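FAD-dependent pyridine nucleotide-disulphide oxidoreductase (Desulfovibrio vulgaris, PDB 3IWA) probably uses FAD to pass electrons from a reduced pyridine nucleotide to a disulphide or related acceptor, as other flavoprotein reductases of its family do. Local coordinates at residues A[141-152]-A[170-181]. Numbering follows the deposited sequence.
Sequences VTNLDEAEFVQH and IGLEMAVSLADM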
ATOM      1  N   VAL A 141       8.357 -22.678  19.914  1.00 50.98           N
ATOM      2  CA  VAL A 141       8.841 -21.641  18.990  1.00 51.05           C
ATOM      3  C   VAL A 141       7.916 -20.422  19.103  1.00 51.96           C
ATOM      4  O   VAL A 141       6.771 -20.474  18.668  1.00 51.96           O
ATOM      5  CB  VAL A 141       8.905 -22.180  17.542  1.00 50.95           C
ATOM      6  CG1 VAL A 141       9.317 -21.069  16.569  1.00 48.43           C
ATOM      7  CG2 VAL A 141       9.862 -23.373  17.490  1.00 48.80           C
ATOM      8  N   THR A 142       8.408 -19.356  19.735  1.00 52.88           N
ATOM      9  CA  THR A 142       7.576 -18.182  20.073  1.00 53.88           C
ATOM     10  C   THR A 142       7.748 -16.993  19.129  1.00 54.48           C
ATOM     11  O   THR A 142       7.047 -15.993  19.247  1.00 54.86           O
ATOM     12  CB  THR A 142       7.877 -17.655  21.511  1.00 54.01           C
ATOM     13  OG1 THR A 142       9.227 -17.137  21.577  1.00 54.89           O
ATOM     14  CG2 THR A 142       7.651 -18.758  22.565  1.00 52.38           C
ATOM     15  N   ASN A 143       8.714 -17.077  18.233  1.00 55.28           N
ATOM     16  CA  ASN A 143       8.981 -15.986  17.303  1.00 55.59           C
ATOM     17  C   ASN A 143       9.754 -16.490  16.081  1.00 54.64           C
ATOM     18  O   ASN A 143      10.304 -17.600  16.079  1.00 55.53           O
ATOM     19  CB  ASN A 143       9.709 -14.816  18.012  1.00 55.91           C
ATOM     20  CG  ASN A 143      11.120 -15.184  18.479  1.00 56.50           C
ATOM     21  OD1 ASN A 143      11.960 -15.579  17.680  1.00 56.43           O
ATOM     22  ND2 ASN A 143      11.382 -15.029  19.771  1.00 56.23           N
ATOM     23  N   LEU A 144       9.774 -15.658  15.050  1.00 52.35           N
ATOM     24  CA  LEU A 144      10.346 -15.999  13.757  1.00 49.48           C
ATOM     25  C   LEU A 144      11.845 -16.255  13.811  1.00 54.39           C
ATOM     26  O   LEU A 144      12.372 -17.046  13.016  1.00 56.17           O
ATOM     27  CB  LEU A 144      10.077 -14.852  12.761  1.00 40.00           C
ATOM     28  CG  LEU A 144       8.694 -14.832  12.148  1.00 32.79           C
ATOM     29  CD1 LEU A 144       8.700 -13.848  10.971  1.00 31.56           C
ATOM     30  CD2 LEU A 144       8.348 -16.259  11.655  1.00 31.45           C
ATOM     31  N   ASP A 145      12.537 -15.570  14.720  1.00 59.05           N
ATOM     32  CA  ASP A 145      13.967 -15.815  14.941  1.00 61.45           C
ATOM     33  C   ASP A 145      14.182 -17.197  15.487  1.00 61.95           C
ATOM     34  O   ASP A 145      15.109 -17.888  15.087  1.00 62.53           O
ATOM     35  CB  ASP A 145      14.571 -14.813  15.935  1.00 62.48           C
ATOM     36  CG  ASP A 145      14.835 -13.444  15.316  1.00 65.06           C
ATOM     37  OD1 ASP A 145      14.647 -13.288  14.077  1.00 67.35           O
ATOM     38  OD2 ASP A 145      15.238 -12.529  16.084  1.00 67.71           O
ATOM     39  N   GLU A 146      13.340 -17.581  16.435  1.00 62.56           N
ATOM     40  CA  GLU A 146      13.392 -18.923  17.024  1.00 62.78           C
ATOM     41  C   GLU A 146      13.103 -19.968  15.928  1.00 62.41           C
ATOM     42  O   GLU A 146      13.722 -21.024  15.888  1.00 61.96           O
ATOM     43  CB  GLU A 146      12.366 -19.051  18.151  1.00 63.07           C
ATOM     44  CG  GLU A 146      12.887 -19.543  19.474  1.00 64.18           C
ATOM     45  CD  GLU A 146      12.031 -19.027  20.619  1.00 65.72           C
ATOM     46  OE1 GLU A 146      12.220 -17.864  21.030  1.00 66.77           O
ATOM     47  OE2 GLU A 146      11.160 -19.770  21.099  1.00 66.94           O
ATOM     48  N   ALA A 147      12.144 -19.646  15.062  1.00 62.29           N
ATOM     49  CA  ALA A 147      11.752 -20.496  13.940  1.00 62.54           C
ATOM     50  C   ALA A 147      12.951 -20.793  13.040  1.00 62.74           C
ATOM     51  O   ALA A 147      13.243 -21.953  12.744  1.00 61.87           O
ATOM     52  CB  ALA A 147      10.633 -19.824  13.136  1.00 61.93           C
ATOM     53  N   GLU A 148      13.638 -19.728  12.637  1.00 63.65           N
ATOM     54  CA  GLU A 148      14.847 -19.822  11.803  1.00 64.93           C
ATOM     55  C   GLU A 148      15.958 -20.648  12.477  1.00 65.64           C
ATOM     56  O   GLU A 148      16.604 -21.463  11.815  1.00 65.60           O
ATOM     57  CB  GLU A 148      15.360 -18.419  11.414  1.00 64.88           C
ATOM     58  N   PHE A 149      16.155 -20.445  13.785  1.00 66.28           N
ATOM     59  CA  PHE A 149      17.089 -21.255  14.577  1.00 66.97           C
ATOM     60  C   PHE A 149      16.804 -22.756  14.471  1.00 66.56           C
ATOM     61  O   PHE A 149      17.691 -23.537  14.104  1.00 65.83           O
ATOM     62  CB  PHE A 149      17.059 -20.829  16.048  1.00 67.66           C
ATOM     63  CG  PHE A 149      17.842 -21.746  16.971  1.00 71.01           C
ATOM     64  CD1 PHE A 149      19.237 -21.668  17.037  1.00 74.77           C
ATOM     65  CD2 PHE A 149      17.183 -22.679  17.777  1.00 74.30           C
ATOM     66  CE1 PHE A 149      19.969 -22.510  17.885  1.00 75.81           C
ATOM     67  CE2 PHE A 149      17.899 -23.529  18.632  1.00 75.81           C
ATOM     68  CZ  PHE A 149      19.296 -23.445  18.687  1.00 76.83           C
ATOM     69  N   VAL A 150      15.578 -23.159  14.809  1.00 66.19           N
ATOM     70  CA  VAL A 150      15.197 -24.587  14.739  1.00 65.97           C
ATOM     71  C   VAL A 150      15.427 -25.131  13.322  1.00 65.86           C
ATOM     72  O   VAL A 150      16.019 -26.187  13.163  1.00 65.47           O
ATOM     73  CB  VAL A 150      13.722 -24.835  15.207  1.00 66.05           C
ATOM     74  CG1 VAL A 150      13.194 -26.208  14.748  1.00 65.58           C
ATOM     75  CG2 VAL A 150      13.614 -24.689  16.709  1.00 65.08           C
ATOM     76  N   GLN A 151      14.993 -24.378  12.307  1.00 66.25           N
ATOM     77  CA  GLN A 151      15.109 -24.794  10.896  1.00 66.62           C
ATOM     78  C   GLN A 151      16.555 -25.077  10.473  1.00 67.59           C
ATOM     79  O   GLN A 151      16.811 -26.037   9.742  1.00 67.43           O
ATOM     80  CB  GLN A 151      14.513 -23.736   9.959  1.00 66.34           C
ATOM     81  CG  GLN A 151      13.005 -23.725   9.896  1.00 65.35           C
ATOM     82  CD  GLN A 151      12.427 -22.455   9.275  1.00 65.17           C
ATOM     83  OE1 GLN A 151      13.063 -21.775   8.461  1.00 64.51           O
ATOM     84  NE2 GLN A 151      11.196 -22.147   9.646  1.00 64.48           N
ATOM     85  N   HIS A 152      17.487 -24.234  10.927  1.00 68.56           N
ATOM     86  CA  HIS A 152      18.913 -24.368  10.571  1.00 69.29           C
ATOM     87  C   HIS A 152      19.709 -25.248  11.550  1.00 68.85           C
ATOM     88  O   HIS A 152      20.884 -25.521  11.309  1.00 69.12           O
ATOM     89  CB  HIS A 152      19.576 -22.977  10.380  1.00 69.63           C
ATOM     90  CG  HIS A 152      19.069 -22.228   9.176  1.00 72.06           C
ATOM     91  ND1 HIS A 152      17.776 -21.752   9.086  1.00 75.77           N
ATOM     92  CD2 HIS A 152      19.670 -21.886   8.008  1.00 75.28           C
ATOM     93  CE1 HIS A 152      17.601 -21.145   7.922  1.00 76.40           C
ATOM     94  NE2 HIS A 152      18.736 -21.214   7.246  1.00 76.62           N
ATOM     95  N   ILE A 170       3.283 -18.863  13.049  1.00 41.66           N
ATOM     96  CA  ILE A 170       4.471 -19.661  13.348  1.00 42.13           C
ATOM     97  C   ILE A 170       4.312 -21.117  12.894  1.00 41.62           C
ATOM     98  O   ILE A 170       5.139 -21.660  12.155  1.00 41.51           O
ATOM     99  CB  ILE A 170       4.766 -19.617  14.866  1.00 42.91           C
ATOM    100  CG1 ILE A 170       5.122 -18.179  15.284  1.00 44.73           C
ATOM    101  CG2 ILE A 170       5.897 -20.546  15.233  1.00 41.73           C
ATOM    102  CD1 ILE A 170       6.394 -17.690  14.705  1.00 44.36           C
ATOM    103  N   GLY A 171       3.236 -21.749  13.315  1.00 41.33           N
ATOM    104  CA  GLY A 171       2.991 -23.133  12.917  1.00 41.56           C
ATOM    105  C   GLY A 171       3.069 -23.348  11.410  1.00 41.75           C
ATOM    106  O   GLY A 171       3.727 -24.270  10.926  1.00 41.21           O
ATOM    107  N   LEU A 172       2.402 -22.494  10.651  1.00 42.38           N
ATOM    108  CA  LEU A 172       2.324 -22.717   9.224  1.00 43.39           C
ATOM    109  C   LEU A 172       3.662 -22.476   8.577  1.00 44.43           C
ATOM    110  O   LEU A 172       4.052 -23.232   7.716  1.00 43.98           O
ATOM    111  CB  LEU A 172       1.259 -21.838   8.572  1.00 43.86           C
ATOM    112  CG  LEU A 172      -0.203 -22.083   8.936  1.00 43.63           C
ATOM    113  CD1 LEU A 172      -1.035 -21.541   7.787  1.00 44.51           C
ATOM    114  CD2 LEU A 172      -0.474 -23.537   9.149  1.00 42.53           C
ATOM    115  N   GLU A 173       4.374 -21.429   8.989  1.00 46.59           N
ATOM    116  CA  GLU A 173       5.724 -21.185   8.436  1.00 48.41           C
ATOM    117  C   GLU A 173       6.659 -22.374   8.714  1.00 47.61           C
ATOM    118  O   GLU A 173       7.459 -22.733   7.864  1.00 46.14           O
ATOM    119  CB  GLU A 173       6.359 -19.895   8.986  1.00 49.47           C
ATOM    120  CG  GLU A 173       5.546 -18.588   8.766  1.00 54.65           C
ATOM    121  CD  GLU A 173       6.016 -17.799   7.552  1.00 61.39           C
ATOM    122  OE1 GLU A 173       5.886 -18.324   6.414  1.00 65.87           O
ATOM    123  OE2 GLU A 173       6.509 -16.654   7.737  1.00 65.00           O
ATOM    124  N   MET A 174       6.562 -22.952   9.917  1.00 47.73           N
ATOM    125  CA  MET A 174       7.375 -24.115  10.273  1.00 47.96           C
ATOM    126  C   MET A 174       6.935 -25.322   9.429  1.00 47.51           C
ATOM    127  O   MET A 174       7.779 -26.056   8.936  1.00 45.82           O
ATOM    128  CB  MET A 174       7.283 -24.455  11.769  1.00 48.09           C
ATOM    129  CG  MET A 174       8.077 -23.539  12.709  1.00 49.74           C
ATOM    130  SD  MET A 174       9.862 -23.780  12.724  1.00 51.00           S
ATOM    131  CE  MET A 174      10.035 -25.381  11.960  1.00 43.50           C
ATOM    132  N   ALA A 175       5.629 -25.511   9.258  1.00 47.51           N
ATOM    133  CA  ALA A 175       5.135 -26.644   8.442  1.00 48.47           C
ATOM    134  C   ALA A 175       5.827 -26.663   7.089  1.00 49.03           C
ATOM    135  O   ALA A 175       6.361 -27.681   6.650  1.00 48.06           O
ATOM    136  CB  ALA A 175       3.625 -26.565   8.243  1.00 47.91           C
ATOM    137  N   VAL A 176       5.780 -25.496   6.446  1.00 50.21           N
ATOM    138  CA  VAL A 176       6.301 -25.283   5.106  1.00 50.90           C
ATOM    139  C   VAL A 176       7.820 -25.483   5.076  1.00 51.05           C
ATOM    140  O   VAL A 176       8.314 -26.214   4.255  1.00 51.07           O
ATOM    141  CB  VAL A 176       5.931 -23.866   4.606  1.00 51.28           C
ATOM    142  CG1 VAL A 176       6.685 -23.514   3.322  1.00 51.78           C
ATOM    143  CG2 VAL A 176       4.417 -23.752   4.401  1.00 51.99           C
ATOM    144  N   SER A 177       8.544 -24.873   6.002  1.00 51.27           N
ATOM    145  CA  SER A 177       9.992 -25.019   6.056  1.00 52.04           C
ATOM    146  C   SER A 177      10.451 -26.452   6.223  1.00 51.75           C
ATOM    147  O   SER A 177      11.368 -26.891   5.533  1.00 51.28           O
ATOM    148  CB  SER A 177      10.569 -24.233   7.216  1.00 52.52           C
ATOM    149  OG  SER A 177      10.550 -22.851   6.933  1.00 54.98           O
ATOM    150  N   LEU A 178       9.848 -27.156   7.174  1.00 51.65           N
ATOM    151  CA  LEU A 178      10.241 -28.527   7.456  1.00 51.86           C
ATOM    152  C   LEU A 178       9.969 -29.402   6.239  1.00 53.08           C
ATOM    153  O   LEU A 178      10.838 -30.161   5.838  1.00 52.86           O
ATOM    154  CB  LEU A 178       9.550 -29.091   8.709  1.00 51.37           C
ATOM    155  CG  LEU A 178       9.816 -28.369  10.043  1.00 50.34           C
ATOM    156  CD1 LEU A 178       9.075 -29.007  11.209  1.00 46.74           C
ATOM    157  CD2 LEU A 178      11.301 -28.316  10.342  1.00 50.17           C
ATOM    158  N   ALA A 179       8.788 -29.291   5.638  1.00 54.62           N
ATOM    159  CA  ALA A 179       8.479 -30.123   4.470  1.00 56.31           C
ATOM    160  C   ALA A 179       9.313 -29.727   3.252  1.00 58.08           C
ATOM    161  O   ALA A 179       9.717 -30.579   2.471  1.00 59.05           O
ATOM    162  CB  ALA A 179       6.993 -30.086   4.143  1.00 55.78           C
ATOM    163  N   ASP A 180       9.615 -28.441   3.107  1.00 60.08           N
ATOM    164  CA  ASP A 180      10.250 -27.945   1.874  1.00 61.35           C
ATOM    165  C   ASP A 180      11.779 -27.922   1.887  1.00 62.12           C
ATOM    166  O   ASP A 180      12.402 -28.228   0.883  1.00 62.49           O
ATOM    167  CB  ASP A 180       9.718 -26.545   1.535  1.00 61.61           C
ATOM    168  CG  ASP A 180       9.367 -26.396   0.077  1.00 62.12           C
ATOM    169  OD1 ASP A 180       8.820 -27.360  -0.508  1.00 63.56           O
ATOM    170  OD2 ASP A 180       9.634 -25.315  -0.482  1.00 63.23           O
ATOM    171  N   MET A 181      12.384 -27.517   3.001  1.00 63.05           N
ATOM    172  CA  MET A 181      13.844 -27.500   3.109  1.00 63.55           C
ATOM    173  C   MET A 181      14.347 -28.906   3.319  1.00 63.55           C
ATOM    174  O   MET A 181      15.418 -29.250   2.837  1.00 63.98           O
ATOM    175  CB  MET A 181      14.349 -26.677   4.308  1.00 64.06           C
ATOM    176  CG  MET A 181      14.189 -25.147   4.247  1.00 65.54           C
ATOM    177  SD  MET A 181      14.267 -24.423   5.932  1.00 66.70           S
ATOM    178  CE  MET A 181      15.986 -24.623   6.396  1.00 64.67           C
TER
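Ile170 begins the contact with two separate branches: CG2 lies 3.7 Å from Val141 CG1, while CD1 reaches past the backbone of Asn143 to Leu144 CD2 at 3.9 Å. The helix start beside Ile170 CD1 is capped by Asn143, whose OD1 accepts from Glu146 N at 2.7 Å. One turn on, Glu173 OE2 comes near the same Leu144 CD2 methyl. Met174 is buried and bent at chi2 (-75°) and again at chi3, which is nearly eclipsed; SD lies 3.7 Å from Gln151 NE2 and also meets Ala147, and the turned-back CE lies against Gln151 CG, with Val150 CG1 a little farther off. Gln151 stretches an extended chain across to Ser177 and lays one flat face of its amide over OG. The N-H therefore does not point at the hydroxyl, and the 2.9 Å between Gln151 NE2 and Ser177 OG is no hydrogen bond; Ser177 OG gives a weak one to Glu173 O. Met181 closes the row: its CE sits 3.7 Å from Gln151 O and 4.1 Å above one face of the His152 ring, toward the rim; Trp182 NE1 hydrogen-bonds to that carbonyl. The axes of 144-152 and 170-181 run nearly parallel, 20° apart and 10.6 Å at closest approach, and each helix follows a strand of one parallel sheet, 138-140 and 161-165. Such side-by-side helices, the second carrying the last glycine of a probable GxGxxG pattern, Gly171, are characteristic of a Rossmann-type dinucleotide-binding domain.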